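Local coordinates for mandelate racemase/muconate lactonizing enzyme, C-terminal domain protein (Paracoccus denitrificans, PDB 4DWD), which binds magnesium and probably works as a hydro-lyase, as a member of the mandelate racemase/muconate lactonizing enzyme family of the enolase superfamily, at residues W221-V226 with M267-I272; Y229-M234 with I261-R266; A247-Y252 with V296-Q301; G276-M281 with I310-T315. All coordinates share one frame; numbering follows the deposited sequence.

Interaction 1: residues W221-V226 with M267-I272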
loop_
_atom_site.group_PDB
_atom_site.type_symbol
_atom_site.label_atom_id
_atom_site.label_comp_id
_atom_site.label_asym_id
_atom_site.label_seq_id
_atom_site.Cartn_x
_atom_site.Cartn_y
_atom_site.Cartn_z
ATOM N N TRP B 221 -10.609 -4.003 26.710
ATOM C CA TRP B 221 -10.669 -4.611 25.383
ATOM C C TRP B 221 -12.074 -4.751 24.909
ATOM O O TRP B 221 -13.019 -4.689 25.708
ATOM C CB TRP B 221 -9.885 -5.931 25.291
ATOM C CG TRP B 221 -10.530 -7.185 25.806
ATOM C CD1 TRP B 221 -11.205 -8.153 25.065
ATOM C CD2 TRP B 221 -10.533 -7.672 27.181
ATOM N NE1 TRP B 221 -11.602 -9.195 25.869
ATOM C CE2 TRP B 221 -11.219 -8.963 27.159
ATOM C CE3 TRP B 221 -10.023 -7.198 28.386
ATOM C CZ2 TRP B 221 -11.402 -9.718 28.315
ATOM C CZ3 TRP B 221 -10.213 -7.970 29.541
ATOM C CH2 TRP B 221 -10.886 -9.197 29.502
ATOM N N PHE B 222 -12.204 -4.953 23.601
ATOM C CA PHE B 222 -13.485 -4.929 22.878
ATOM C C PHE B 222 -13.465 -6.101 21.914
ATOM O O PHE B 222 -12.779 -6.061 20.896
ATOM C CB PHE B 222 -13.581 -3.585 22.144
ATOM C CG PHE B 222 -14.898 -3.291 21.447
ATOM C CD1 PHE B 222 -16.117 -3.903 21.801
ATOM C CD2 PHE B 222 -14.923 -2.300 20.461
ATOM C CE1 PHE B 222 -17.307 -3.545 21.152
ATOM C CE2 PHE B 222 -16.105 -1.955 19.810
ATOM C CZ PHE B 222 -17.296 -2.564 20.154
ATOM N N GLU B 223 -14.186 -7.163 22.272
ATOM C CA GLU B 223 -14.099 -8.436 21.578
ATOM C C GLU B 223 -15.170 -8.578 20.502
ATOM O O GLU B 223 -16.339 -8.258 20.732
ATOM C CB GLU B 223 -14.202 -9.564 22.616
ATOM C CG GLU B 223 -13.994 -10.970 22.086
ATOM C CD GLU B 223 -13.708 -11.976 23.189
ATOM O OE1 GLU B 223 -13.250 -11.567 24.281
ATOM O OE2 GLU B 223 -13.909 -13.186 22.941
ATOM N N GLU B 224 -14.746 -9.073 19.334
ATOM C CA GLU B 224 -15.647 -9.435 18.232
ATOM C C GLU B 224 -16.712 -8.365 17.920
ATOM O O GLU B 224 -17.912 -8.651 17.885
ATOM C CB GLU B 224 -16.286 -10.810 18.488
ATOM C CG GLU B 224 -15.292 -11.965 18.556
ATOM C CD GLU B 224 -14.978 -12.586 17.199
ATOM O OE1 GLU B 224 -15.791 -12.458 16.251
ATOM O OE2 GLU B 224 -13.926 -13.237 17.076
ATOM N N PRO B 225 -16.276 -7.116 17.646
ATOM C CA PRO B 225 -17.280 -6.066 17.406
ATOM C C PRO B 225 -18.173 -6.269 16.166
ATOM O O PRO B 225 -19.366 -5.940 16.216
ATOM C CB PRO B 225 -16.431 -4.784 17.256
ATOM C CG PRO B 225 -15.036 -5.261 16.966
ATOM C CD PRO B 225 -14.904 -6.566 17.706
ATOM N N VAL B 226 -17.599 -6.768 15.068
ATOM C CA VAL B 226 -18.345 -6.938 13.811
ATOM C C VAL B 226 -18.489 -8.422 13.484
ATOM O O VAL B 226 -17.900 -9.267 14.165
ATOM C CB VAL B 226 -17.683 -6.158 12.642
ATOM C CG1 VAL B 226 -17.580 -4.682 13.008
ATOM C CG2 VAL B 226 -16.306 -6.732 12.274
HETATM N N MSE B 267 -4.866 -8.473 19.174
HETATM C CA MSE B 267 -5.134 -9.403 20.289
HETATM C C MSE B 267 -5.949 -10.523 19.707
HETATM O O MSE B 267 -7.076 -10.292 19.222
HETATM C CB MSE B 267 -5.888 -8.671 21.416
HETATM C CG MSE B 267 -6.256 -9.599 22.574
HETATM SE SE MSE B 267 -7.058 -8.569 24.058
HETATM C CE MSE B 267 -8.300 -9.930 24.708
ATOM N N VAL B 268 -5.404 -11.744 19.737
ATOM C CA VAL B 268 -6.063 -12.880 19.088
ATOM C C VAL B 268 -6.450 -13.946 20.115
ATOM O O VAL B 268 -5.736 -14.163 21.107
ATOM C CB VAL B 268 -5.224 -13.499 17.931
ATOM C CG1 VAL B 268 -4.992 -12.456 16.834
ATOM C CG2 VAL B 268 -3.910 -14.100 18.449
ATOM N N GLN B 269 -7.580 -14.606 19.846
ATOM C CA GLN B 269 -8.259 -15.466 20.821
ATOM C C GLN B 269 -8.767 -16.788 20.232
ATOM O O GLN B 269 -9.919 -17.149 20.451
ATOM C CB GLN B 269 -9.435 -14.702 21.415
ATOM C CG GLN B 269 -9.063 -13.307 21.884
ATOM C CD GLN B 269 -10.241 -12.635 22.519
ATOM O OE1 GLN B 269 -11.056 -12.015 21.826
ATOM N NE2 GLN B 269 -10.352 -12.757 23.837
ATOM N N PRO B 270 -7.894 -17.537 19.515
ATOM C CA PRO B 270 -8.367 -18.852 19.089
ATOM C C PRO B 270 -8.652 -19.752 20.316
ATOM O O PRO B 270 -8.178 -19.472 21.430
ATOM C CB PRO B 270 -7.189 -19.386 18.268
ATOM C CG PRO B 270 -5.983 -18.762 18.914
ATOM C CD PRO B 270 -6.442 -17.374 19.311
ATOM N N ASP B 271 -9.419 -20.818 20.098
ATOM C CA ASP B 271 -9.930 -21.674 21.187
ATOM C C ASP B 271 -9.401 -23.081 20.979
ATOM O O ASP B 271 -9.622 -23.695 19.917
ATOM C CB ASP B 271 -11.477 -21.649 21.174
ATOM C CG ASP B 271 -12.108 -22.415 22.308
ATOM O OD1 ASP B 271 -11.590 -23.471 22.710
ATOM O OD2 ASP B 271 -13.179 -21.962 22.778
ATOM N N ILE B 272 -8.752 -23.603 22.017
ATOM C CA ILE B 272 -8.094 -24.907 21.985
ATOM C C ILE B 272 -8.997 -26.112 21.664
ATOM O O ILE B 272 -8.491 -27.154 21.214
ATOM C CB ILE B 272 -7.329 -25.110 23.333
ATOM C CG1 ILE B 272 -6.212 -26.154 23.242
ATOM C CG2 ILE B 272 -8.278 -25.377 24.508
ATOM C CD1 ILE B 272 -5.145 -25.878 24.280
#

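Interaction 2: residues Y229-M234 with I261-R266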
loop_
_atom_site.group_PDB
_atom_site.type_symbol
_atom_site.label_atom_id
_atom_site.label_comp_id
_atom_site.label_asym_id
_atom_site.label_seq_id
_atom_site.Cartn_x
_atom_site.Cartn_y
_atom_site.Cartn_z
ATOM N N TYR B 229 -16.961 -12.954 9.813
ATOM C CA TYR B 229 -16.634 -13.174 8.422
ATOM C C TYR B 229 -16.007 -11.953 7.741
ATOM O O TYR B 229 -15.327 -12.107 6.728
ATOM C CB TYR B 229 -17.827 -13.754 7.635
ATOM C CG TYR B 229 -19.231 -13.299 7.981
ATOM C CD1 TYR B 229 -19.733 -12.099 7.481
ATOM C CD2 TYR B 229 -20.095 -14.106 8.728
ATOM C CE1 TYR B 229 -21.034 -11.693 7.739
ATOM C CE2 TYR B 229 -21.405 -13.705 8.996
ATOM C CZ TYR B 229 -21.871 -12.496 8.502
ATOM O OH TYR B 229 -23.171 -12.086 8.757
ATOM N N HIS B 230 -16.190 -10.769 8.325
ATOM C CA HIS B 230 -15.615 -9.537 7.758
ATOM C C HIS B 230 -14.252 -9.298 8.365
ATOM O O HIS B 230 -14.092 -8.470 9.270
ATOM C CB HIS B 230 -16.518 -8.320 8.018
ATOM C CG HIS B 230 -17.946 -8.478 7.527
ATOM N ND1 HIS B 230 -18.253 -8.929 6.288
ATOM C CD2 HIS B 230 -19.155 -8.182 8.149
ATOM C CE1 HIS B 230 -19.591 -8.936 6.141
ATOM N NE2 HIS B 230 -20.139 -8.478 7.283
ATOM N N VAL B 231 -13.248 -10.007 7.859
ATOM C CA VAL B 231 -11.910 -9.947 8.439
ATOM C C VAL B 231 -11.267 -8.575 8.193
ATOM O O VAL B 231 -10.635 -7.994 9.086
ATOM C CB VAL B 231 -11.026 -11.087 7.893
ATOM C CG1 VAL B 231 -9.597 -10.962 8.414
ATOM C CG2 VAL B 231 -11.595 -12.432 8.312
ATOM N N GLY B 232 -11.433 -8.043 6.981
ATOM C CA GLY B 232 -10.949 -6.697 6.690
ATOM C C GLY B 232 -11.544 -5.663 7.630
ATOM O O GLY B 232 -10.814 -4.828 8.206
ATOM N N ALA B 233 -12.864 -5.733 7.815
ATOM C CA ALA B 233 -13.566 -4.801 8.702
ATOM C C ALA B 233 -13.136 -4.952 10.156
ATOM O O ALA B 233 -12.989 -3.951 10.868
ATOM C CB ALA B 233 -15.064 -4.978 8.577
HETATM N N MSE B 234 -12.931 -6.193 10.594
HETATM C CA MSE B 234 -12.473 -6.437 11.966
HETATM C C MSE B 234 -11.164 -5.746 12.229
HETATM O O MSE B 234 -11.019 -5.041 13.226
HETATM C CB MSE B 234 -12.340 -7.945 12.163
HETATM C CG MSE B 234 -12.082 -8.362 13.612
HETATM SE SE MSE B 234 -13.688 -8.291 14.761
HETATM C CE MSE B 234 -14.560 -9.852 13.939
ATOM N N ILE B 261 -4.356 -11.291 11.791
ATOM C CA ILE B 261 -3.289 -10.417 12.265
ATOM C C ILE B 261 -2.947 -9.382 11.181
ATOM O O ILE B 261 -2.829 -8.182 11.467
ATOM C CB ILE B 261 -2.065 -11.256 12.661
ATOM C CG1 ILE B 261 -2.392 -12.044 13.935
ATOM C CG2 ILE B 261 -0.841 -10.373 12.848
ATOM C CD1 ILE B 261 -1.320 -13.065 14.285
ATOM N N LEU B 262 -2.802 -9.827 9.931
ATOM C CA LEU B 262 -2.434 -8.882 8.882
ATOM C C LEU B 262 -3.514 -7.816 8.651
ATOM O O LEU B 262 -3.201 -6.692 8.254
ATOM C CB LEU B 262 -2.043 -9.604 7.582
ATOM C CG LEU B 262 -0.759 -10.455 7.575
ATOM C CD1 LEU B 262 -0.486 -10.938 6.152
ATOM C CD2 LEU B 262 0.467 -9.784 8.179
ATOM N N SER B 263 -4.769 -8.157 8.952
ATOM C CA SER B 263 -5.851 -7.197 8.794
ATOM C C SER B 263 -5.760 -6.044 9.778
ATOM O O SER B 263 -6.360 -4.990 9.553
ATOM C CB SER B 263 -7.219 -7.879 8.940
ATOM O OG SER B 263 -7.585 -8.048 10.305
ATOM N N GLY B 264 -5.040 -6.243 10.883
ATOM C CA GLY B 264 -4.873 -5.166 11.865
ATOM C C GLY B 264 -5.196 -5.519 13.300
ATOM O O GLY B 264 -5.008 -4.704 14.181
ATOM N N VAL B 265 -5.671 -6.735 13.542
ATOM C CA VAL B 265 -6.023 -7.178 14.900
ATOM C C VAL B 265 -4.750 -7.441 15.733
ATOM O O VAL B 265 -3.815 -8.123 15.271
ATOM C CB VAL B 265 -6.961 -8.403 14.845
ATOM C CG1 VAL B 265 -7.203 -8.959 16.240
ATOM C CG2 VAL B 265 -8.278 -8.012 14.159
ATOM N N ARG B 266 -4.714 -6.905 16.963
ATOM C CA ARG B 266 -3.512 -6.990 17.789
ATOM C C ARG B 266 -3.723 -7.798 19.071
ATOM O O ARG B 266 -2.866 -7.822 19.932
ATOM C CB ARG B 266 -2.979 -5.582 18.108
ATOM C CG ARG B 266 -2.630 -4.768 16.866
ATOM C CD ARG B 266 -1.464 -5.387 16.128
ATOM N NE ARG B 266 -1.242 -4.767 14.819
ATOM C CZ ARG B 266 -1.470 -5.345 13.642
ATOM N NH1 ARG B 266 -1.926 -6.603 13.576
ATOM N NH2 ARG B 266 -1.219 -4.661 12.536
HETATM O O HOH W 1 -8.206 -4.456 7.493
#

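Interaction 3: residues A247-Y252 with V296-Q301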
loop_
_atom_site.group_PDB
_atom_site.type_symbol
_atom_site.label_atom_id
_atom_site.label_comp_id
_atom_site.label_asym_id
_atom_site.label_seq_id
_atom_site.Cartn_x
_atom_site.Cartn_y
_atom_site.Cartn_z
ATOM N N ALA B 247 -10.215 -10.595 18.426
ATOM C CA ALA B 247 -10.992 -11.532 17.631
ATOM C C ALA B 247 -10.204 -12.815 17.582
ATOM O O ALA B 247 -9.133 -12.904 18.177
ATOM C CB ALA B 247 -11.215 -10.985 16.216
ATOM N N GLY B 248 -10.722 -13.804 16.871
ATOM C CA GLY B 248 -10.027 -15.077 16.729
ATOM C C GLY B 248 -10.798 -16.273 17.242
ATOM O O GLY B 248 -10.473 -17.407 16.911
ATOM N N GLU B 249 -11.833 -16.055 18.031
ATOM C CA GLU B 249 -12.554 -17.201 18.587
ATOM C C GLU B 249 -13.252 -17.999 17.490
ATOM O O GLU B 249 -13.495 -19.168 17.668
ATOM C CB GLU B 249 -13.544 -16.784 19.668
ATOM C CG GLU B 249 -14.654 -15.880 19.193
ATOM C CD GLU B 249 -15.943 -16.127 19.943
ATOM O OE1 GLU B 249 -16.999 -16.261 19.292
ATOM O OE2 GLU B 249 -15.895 -16.191 21.187
ATOM N N GLN B 250 -13.593 -17.335 16.387
ATOM C CA GLN B 250 -14.183 -17.994 15.210
ATOM C C GLN B 250 -13.177 -18.034 14.062
ATOM O O GLN B 250 -13.554 -17.908 12.892
ATOM C CB GLN B 250 -15.456 -17.288 14.769
ATOM C CG GLN B 250 -16.554 -17.327 15.822
ATOM C CD GLN B 250 -17.838 -16.702 15.316
ATOM O OE1 GLN B 250 -18.555 -17.286 14.503
ATOM N NE2 GLN B 250 -18.137 -15.501 15.794
ATOM N N THR B 251 -11.900 -18.194 14.412
ATOM C CA THR B 251 -10.829 -18.421 13.451
ATOM C C THR B 251 -10.247 -19.811 13.715
ATOM O O THR B 251 -9.922 -20.133 14.861
ATOM C CB THR B 251 -9.756 -17.328 13.586
ATOM O OG1 THR B 251 -10.360 -16.052 13.377
ATOM C CG2 THR B 251 -8.643 -17.519 12.567
ATOM N N TYR B 252 -10.104 -20.630 12.664
ATOM C CA TYR B 252 -9.926 -22.070 12.850
ATOM C C TYR B 252 -8.675 -22.664 12.236
ATOM O O TYR B 252 -8.451 -23.854 12.370
ATOM C CB TYR B 252 -11.162 -22.841 12.344
ATOM C CG TYR B 252 -12.469 -22.357 12.947
ATOM C CD1 TYR B 252 -12.903 -22.830 14.189
ATOM C CD2 TYR B 252 -13.274 -21.433 12.270
ATOM C CE1 TYR B 252 -14.094 -22.404 14.744
ATOM C CE2 TYR B 252 -14.488 -21.003 12.810
ATOM C CZ TYR B 252 -14.892 -21.497 14.047
ATOM O OH TYR B 252 -16.072 -21.080 14.640
ATOM N N VAL B 296 -4.707 -14.376 23.828
ATOM C CA VAL B 296 -5.674 -14.438 24.930
ATOM C C VAL B 296 -6.791 -15.417 24.516
ATOM O O VAL B 296 -7.834 -15.007 24.027
ATOM C CB VAL B 296 -6.261 -13.041 25.271
ATOM C CG1 VAL B 296 -7.194 -13.117 26.482
ATOM C CG2 VAL B 296 -5.147 -12.014 25.515
ATOM N N PRO B 297 -6.550 -16.718 24.677
ATOM C CA PRO B 297 -7.472 -17.719 24.126
ATOM C C PRO B 297 -8.909 -17.586 24.614
ATOM O O PRO B 297 -9.155 -17.297 25.794
ATOM C CB PRO B 297 -6.893 -19.035 24.630
ATOM C CG PRO B 297 -5.425 -18.763 24.737
ATOM C CD PRO B 297 -5.341 -17.342 25.248
ATOM N N HIS B 298 -9.847 -17.839 23.702
ATOM C CA HIS B 298 -11.241 -18.061 24.061
ATOM C C HIS B 298 -11.360 -19.449 24.648
ATOM O O HIS B 298 -10.799 -20.419 24.109
ATOM C CB HIS B 298 -12.069 -17.928 22.794
ATOM C CG HIS B 298 -13.530 -18.262 22.956
ATOM N ND1 HIS B 298 -14.006 -19.521 22.878
ATOM C CD2 HIS B 298 -14.625 -17.440 23.149
ATOM C CE1 HIS B 298 -15.344 -19.504 23.030
ATOM N NE2 HIS B 298 -15.724 -18.233 23.196
ATOM N N GLN B 299 -12.063 -19.581 25.771
ATOM C CA GLN B 299 -12.301 -20.920 26.323
ATOM C C GLN B 299 -13.471 -20.860 27.292
ATOM O O GLN B 299 -13.447 -20.093 28.248
ATOM C CB GLN B 299 -11.029 -21.444 26.997
ATOM C CG GLN B 299 -10.854 -22.953 26.909
ATOM C CD GLN B 299 -11.954 -23.717 27.615
ATOM O OE1 GLN B 299 -12.725 -24.460 26.986
ATOM N NE2 GLN B 299 -12.058 -23.520 28.922
ATOM N N THR B 300 -14.506 -21.651 27.028
ATOM C CA THR B 300 -15.755 -21.559 27.789
ATOM C C THR B 300 -16.148 -22.848 28.489
ATOM O O THR B 300 -17.180 -22.879 29.144
ATOM C CB THR B 300 -16.925 -21.109 26.891
ATOM O OG1 THR B 300 -17.084 -22.043 25.811
ATOM C CG2 THR B 300 -16.655 -19.697 26.334
ATOM N N GLN B 301 -15.336 -23.897 28.362
ATOM C CA GLN B 301 -15.667 -25.204 28.958
ATOM C C GLN B 301 -14.905 -25.449 30.263
ATOM O O GLN B 301 -13.723 -25.109 30.353
ATOM C CB GLN B 301 -15.411 -26.333 27.951
ATOM C CG GLN B 301 -16.106 -26.148 26.598
ATOM C CD GLN B 301 -17.611 -25.936 26.731
ATOM O OE1 GLN B 301 -18.283 -26.613 27.509
ATOM N NE2 GLN B 301 -18.143 -24.994 25.966
#

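Interaction 4: residues G276-M281 with I310-T315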
loop_
_atom_site.group_PDB
_atom_site.type_symbol
_atom_site.label_atom_id
_atom_site.label_comp_id
_atom_site.label_asym_id
_atom_site.label_seq_id
_atom_site.Cartn_x
_atom_site.Cartn_y
_atom_site.Cartn_z
ATOM N N GLY B 276 -6.863 -26.844 16.528
ATOM C CA GLY B 276 -5.465 -26.987 16.906
ATOM C C GLY B 276 -5.130 -27.878 18.084
ATOM O O GLY B 276 -4.124 -28.575 18.066
ATOM N N GLY B 277 -5.956 -27.858 19.130
ATOM C CA GLY B 277 -5.571 -28.566 20.342
ATOM C C GLY B 277 -4.301 -27.953 20.907
ATOM O O GLY B 277 -3.959 -26.808 20.600
ATOM N N ILE B 278 -3.609 -28.696 21.758
ATOM C CA ILE B 278 -2.379 -28.197 22.361
ATOM C C ILE B 278 -1.310 -27.894 21.298
ATOM O O ILE B 278 -0.712 -26.817 21.307
ATOM C CB ILE B 278 -1.877 -29.190 23.439
ATOM C CG1 ILE B 278 -2.829 -29.124 24.647
ATOM C CG2 ILE B 278 -0.418 -28.904 23.810
ATOM C CD1 ILE B 278 -2.806 -30.350 25.534
ATOM N N THR B 279 -1.087 -28.830 20.381
ATOM C CA THR B 279 -0.069 -28.649 19.338
ATOM C C THR B 279 -0.334 -27.382 18.516
ATOM O O THR B 279 0.563 -26.553 18.321
ATOM C CB THR B 279 -0.037 -29.879 18.426
ATOM O OG1 THR B 279 0.143 -31.049 19.242
ATOM C CG2 THR B 279 1.094 -29.781 17.421
ATOM N N GLY B 280 -1.570 -27.222 18.055
ATOM C CA GLY B 280 -1.902 -26.074 17.213
ATOM C C GLY B 280 -1.902 -24.764 17.962
ATOM O O GLY B 280 -1.510 -23.723 17.411
HETATM N N MSE B 281 -2.337 -24.790 19.225
HETATM C CA MSE B 281 -2.367 -23.565 20.022
HETATM C C MSE B 281 -0.959 -23.075 20.288
HETATM O O MSE B 281 -0.717 -21.857 20.309
HETATM C CB MSE B 281 -3.202 -23.730 21.286
HETATM C CG MSE B 281 -4.684 -23.845 20.906
HETATM SE SE MSE B 281 -5.463 -22.104 20.392
HETATM C CE MSE B 281 -5.492 -21.340 22.181
ATOM N N ILE B 310 -5.149 -24.146 30.267
ATOM C CA ILE B 310 -4.194 -23.693 31.298
ATOM C C ILE B 310 -2.786 -24.312 31.173
ATOM O O ILE B 310 -1.799 -23.652 31.481
ATOM C CB ILE B 310 -4.749 -23.759 32.744
ATOM C CG1 ILE B 310 -5.000 -25.210 33.182
ATOM C CG2 ILE B 310 -5.988 -22.862 32.883
ATOM C CD1 ILE B 310 -5.352 -25.341 34.654
ATOM N N HIS B 311 -2.665 -25.547 30.686
ATOM C CA HIS B 311 -1.315 -26.053 30.394
ATOM C C HIS B 311 -0.625 -25.171 29.377
ATOM O O HIS B 311 0.534 -24.792 29.555
ATOM C CB HIS B 311 -1.337 -27.502 29.926
ATOM C CG HIS B 311 -1.456 -28.503 31.054
ATOM N ND1 HIS B 311 -0.377 -28.983 31.711
ATOM C CD2 HIS B 311 -2.574 -29.105 31.632
ATOM C CE1 HIS B 311 -0.781 -29.853 32.661
ATOM N NE2 HIS B 311 -2.127 -29.928 32.612
ATOM N N VAL B 312 -1.318 -24.843 28.292
ATOM C CA VAL B 312 -0.724 -23.969 27.276
ATOM C C VAL B 312 -0.437 -22.577 27.832
ATOM O O VAL B 312 0.641 -22.046 27.639
ATOM C CB VAL B 312 -1.604 -23.892 26.008
ATOM C CG1 VAL B 312 -1.198 -22.733 25.098
ATOM C CG2 VAL B 312 -1.552 -25.213 25.249
ATOM N N LEU B 313 -1.393 -21.989 28.542
ATOM C CA LEU B 313 -1.171 -20.622 29.052
ATOM C C LEU B 313 -0.080 -20.507 30.119
ATOM O O LEU B 313 0.536 -19.449 30.266
ATOM C CB LEU B 313 -2.484 -19.983 29.509
ATOM C CG LEU B 313 -3.368 -19.624 28.302
ATOM C CD1 LEU B 313 -4.768 -19.238 28.749
ATOM C CD2 LEU B 313 -2.745 -18.510 27.463
ATOM N N SER B 314 0.181 -21.601 30.838
ATOM C CA SER B 314 1.272 -21.603 31.807
ATOM C C SER B 314 2.619 -21.372 31.121
ATOM O O SER B 314 3.562 -20.883 31.768
ATOM C CB SER B 314 1.293 -22.908 32.618
ATOM O OG SER B 314 1.821 -23.995 31.872
ATOM N N THR B 315 2.693 -21.694 29.822
ATOM C CA THR B 315 3.947 -21.588 29.040
ATOM C C THR B 315 4.129 -20.230 28.365
ATOM O O THR B 315 5.182 -19.973 27.779
ATOM C CB THR B 315 4.061 -22.665 27.926
ATOM O OG1 THR B 315 3.227 -22.320 26.809
ATOM C CG2 THR B 315 3.729 -24.069 28.449
#

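Interaction 1: residues W221-V226 with M267-I272
Trp221 lays its indole beneath the end of Met267, a selenomethionine in this model, whose terminal methyl sits over one face of the five-membered ring. Met267 CE lies 3.4 Å from Trp221 CD1. It stands only 16° off the normal of that ring, so this is a CH-pi contact. The selenium is farther out and oblique, 4.5 Å from the ring centroid, completing a Met-aromatic pair. Met267 reaches across because its CG stands anti to the backbone N (chi1 177°) and the chain runs straight to SE before bending to the methyl. The indole edge is used differently: Trp221 NE1 donates to Glu223 OE1 at 3.3 Å, almost straight and in the ring plane, meeting the anti lone pair of the carboxylate. Against that carboxylate packs the amide of Gln269, the two planes 68° apart. Glu223 OE1 also forms a salt bridge with Lys160. Glu223, Asp197 and Glu249 have been seen to bind calcium in this protein, though none is bound to this chain here. The buried contact thus sets an apolar methyl-indole layer beside a polar end, where the indole N-H and Lys160 help to hold the rotation of a metal-binding carboxylate.

Interaction 2: residues Y229-M234 with I261-R266
A Schellman motif closes helix 254-263 of the barrel domain, and Ser263 at its end and Val265 just beyond it meet the first turn of helix 231-240 at Val231 and Met234. Gly264 takes the positive phi of the motif, with its N bonded to Ile261 O at 3.0 Å. Between the two segments, Ser263 CB rests 3.9 Å from Val231 CG1. Ser263 OG comes within 3.3 Å of Val231 O, but its hydrogen bond goes back to Leu260 O in its own helix, which fits a chi1 of 82° with the hydroxyl tucked between the backbone N and the carbonyl carbon. The polar link between the helices is made by water: one molecule donates to Gly232 O at 2.7 Å and to Ser263 O at 2.8 Å, bridging a carbonyl in the first turn of one helix and one at the end of its neighbour. Deeper in, Met234 CG touches Val265 CG2 at 3.9 Å, after which the selenomethionine bends at chi2 and chi3 and carries its tip away. Inward, Met234 packs on Glu224, Pro225 and Val226 after strand 221-223 and on Ala247 after strand 244-246, while Ile261 faces helix 277-291.

Interaction 3: residues A247-Y252 with V296-Q301
Van der Waals contact joins Glu249 and His298: Glu249 CB lies 3.6 Å from His298 CB and also 3.6 Å from His298 CG, and the carboxylate comes up to the imidazole obliquely, the two planes 87° apart. The charged end is less certain. Glu249 has two conformers, and in this one OE2 comes 2.9 Å from His298 NE2 at an angle too poor for a hydrogen bond, so its exact position is doubtful. In this conformer Glu249 OE1 makes a salt bridge to Lys84 of a neighbouring subunit, and His298 ND1 is hydrogen-bonded to Asp271. That His-Asp pairing resembles the acid-base dyad of mandelate racemase; a like role here is an inference. Glu249 has been seen to bind calcium with Asp197 and Glu223, though none is bound to this chain here. Hydrogen bonds within each loop fix its shape. Thr251 N reaches Gly248 O at 3.0 Å in a type I beta turn. In the other loop Gln299 NE2 donates to Gln301 O at 2.7 Å, in the carbonyl plane. The loops follow strands 244-246 and 294-295 and lead into helices 254-263 and 304-314, with Glu324 of strand 323-325 bordering His298.

Interaction 4: residues G276-M281 with I310-T315
Helices 277-291 and 304-314 come together near the start of the first and the end of the second, with the nearest alpha carbons, those of Ile278 and Val312, 6.7 Å apart. Val312 is the residue they share. Its two methyls divide the work: CG2 meets the beta-branch of Ile278, 4.1 Å from Ile278 CG2, while CG1 points to the other partner and lies 4.4 Å from Met281 CB. The split follows from a chi1 of 165°, which sets CG1 anti to the backbone N and turns CG2 beside it. Ile278 and Val312 run alongside each other, pointing opposite ways and touching along their flanks. Met281, a selenomethionine, meets Val312 only with its stem; the chain then bends at each torsion, its CG packing on Ile272 and its methyl end reaching Pro297. Ile278 also packs on Ile114 and on Trp103 of helix 90-110. Two hydroxyls near the end of helix 304-314 fold back on the backbone: Ser314 OG donates to His311 O at 2.8 Å, and Thr315 OG1 donates in the carbonyl plane to Val312 O at 2.7 Å, an oxygen that also takes the N-H of Thr315 at 3.0 Å. His311 is held by NE2 on Leu355 O. With no hydrogen bond crossing between the two segments, the buried interface between these neighbouring barrel helices rests on apolar side chains, Ile278, Val312 and the stem of Met281, and the hydroxyls of Ser314 and Thr315 are satisfied locally.

Overall arrangement
All four contacts belong to one barrel domain and spread outward from the metal site. Interactions 1 and 3 lie at its heart, their centres about 6 Å apart: Glu223 comes from one and Glu249 from the other, with side chains about 4 Å apart. Their segments are joined by Val268 O to Val296 N at 2.9 Å. Interaction 2 reaches toward the site with Met234, whose side chain is about 8 Å from that of Glu223 and whose SE meets Pro225 CD at 3.6 Å. Interaction 4 is centred about 17 Å from interaction 1, touching it through Ile272 CD1 and Val312 CG2 at 3.8 Å and interaction 3 through Pro297. Interactions 2 and 4 do not touch, their centres being about 23 Å apart.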